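Local structure of putative ABC transporter, ATP-binding protein ComA (Streptococcus mutans, 3K8U) at residues 68-71 against 72-76. The protein is probably the ATP-binding protein of an ABC transporter and carries a peptidase domain of the C39 family in the papain-like clan CA. Residues are numbered along the deposited sequence; the frame is centred on the assembly and turned at random.
Sequences IKAD and MTLFD
Asp71 OD1 accepts two hydrogen bonds from Thr73. Thr73 OG1 lies 2.6 Å from Asp71 OD1 and meets its syn lone pair, whereas Thr73 N, 2.9 Å away, meets the anti lone pair of Asp71 OD1, with an N-H...O angle of 148°. A side-chain oxygen bonded to the amide two residues ahead defines an Asx turn. Its geometry depends on the Asp71 torsion, which sets CG between the backbone N and carbonyl carbon (chi1 54°) and brings the carboxylate forward to the first turn of the 3-10 segment 72-76.

Alongside this side-chain link, Leu74 N bonds to Asp71 O at 3.1 Å, the donor raised 38° out of the carbonyl plane. The same three-residue step recurs from Phe75 N to Met72 O and from Asp76 N to Thr73 O, the pattern expected of 3-10 geometry. Apolar contact across the turn is slight: Leu74 CD2 approaches Ala70 CB at 4.1 Å, and both side chains also touch Trp131. Met72 turns away and packs on helix 124-130, while a backbone hydrogen bond between Ala70 and Gly133 continues the pairing with strand 134-140 just beyond the end of strand 63-69. With three hydrogen bonds and one apolar approach between the segments, and Asp71 and Thr73 both exposed, the contact is mainly polar and lies at the surface, and two donors on one oxygen would probably favour a charged carboxylate.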
# COMPACT_ATOMS: atom_id res chain seq x y z
N ILE A 68 2.25 11.18 -4.20
CA ILE A 68 2.58 11.67 -5.53
C ILE A 68 1.80 10.95 -6.61
O ILE A 68 1.25 9.87 -6.38
CB ILE A 68 4.09 11.47 -5.83
CG1 ILE A 68 4.45 9.99 -5.76
CG2 ILE A 68 4.95 12.27 -4.85
CD1 ILE A 68 5.59 9.57 -6.65
N LYS A 69 1.72 11.59 -7.77
CA LYS A 69 1.06 11.00 -8.93
C LYS A 69 2.22 10.63 -9.84
O LYS A 69 2.99 11.49 -10.26
CB LYS A 69 0.13 12.00 -9.62
CG LYS A 69 -1.07 12.41 -8.77
CD LYS A 69 -1.96 11.23 -8.43
CE LYS A 69 -2.59 10.60 -9.67
NZ LYS A 69 -3.53 9.49 -9.32
N ALA A 70 2.38 9.33 -10.09
CA ALA A 70 3.48 8.85 -10.90
C ALA A 70 3.03 7.99 -12.06
O ALA A 70 1.84 7.84 -12.32
CB ALA A 70 4.45 8.07 -10.01
N ASP A 71 4.00 7.46 -12.80
CA ASP A 71 3.73 6.57 -13.93
C ASP A 71 4.71 5.40 -13.84
O ASP A 71 5.54 5.35 -12.93
CB ASP A 71 3.85 7.32 -15.26
CG ASP A 71 5.18 8.03 -15.42
OD1 ASP A 71 6.22 7.34 -15.38
OD2 ASP A 71 5.19 9.26 -15.59
N MET A 72 4.65 4.49 -14.80
CA MET A 72 5.52 3.31 -14.75
C MET A 72 7.04 3.53 -14.84
O MET A 72 7.80 2.63 -14.47
CB MET A 72 5.06 2.26 -15.76
CG MET A 72 3.67 1.69 -15.45
SD MET A 72 3.53 0.86 -13.84
CE MET A 72 4.44 -0.65 -14.16
N THR A 73 7.49 4.71 -15.26
CA THR A 73 8.93 4.97 -15.34
C THR A 73 9.52 5.01 -13.94
O THR A 73 10.73 4.91 -13.74
CB THR A 73 9.25 6.31 -16.04
OG1 THR A 73 8.80 7.40 -15.22
CG2 THR A 73 8.59 6.38 -17.41
N LEU A 74 8.64 5.15 -12.95
CA LEU A 74 9.04 5.18 -11.55
C LEU A 74 9.88 3.94 -11.22
O LEU A 74 10.90 4.04 -10.53
CB LEU A 74 7.79 5.19 -10.66
CG LEU A 74 7.98 5.23 -9.15
CD1 LEU A 74 8.61 6.57 -8.75
CD2 LEU A 74 6.64 5.02 -8.45
N PHE A 75 9.50 2.80 -11.79
CA PHE A 75 10.20 1.55 -11.54
C PHE A 75 11.54 1.38 -12.23
O PHE A 75 12.28 0.43 -11.95
CB PHE A 75 9.25 0.38 -11.80
CG PHE A 75 7.98 0.46 -11.00
CD1 PHE A 75 7.99 0.23 -9.63
CD2 PHE A 75 6.78 0.86 -11.60
CE1 PHE A 75 6.84 0.40 -8.86
CE2 PHE A 75 5.63 1.02 -10.85
CZ PHE A 75 5.65 0.80 -9.47
N ASP A 76 11.89 2.33 -13.10
CA ASP A 76 13.17 2.31 -13.81
C ASP A 76 14.20 3.20 -13.11
O ASP A 76 15.33 3.32 -13.57
CB ASP A 76 12.99 2.76 -15.26
CG ASP A 76 12.12 1.82 -16.06
OD1 ASP A 76 12.11 0.61 -15.76
OD2 ASP A 76 11.44 2.29 -16.99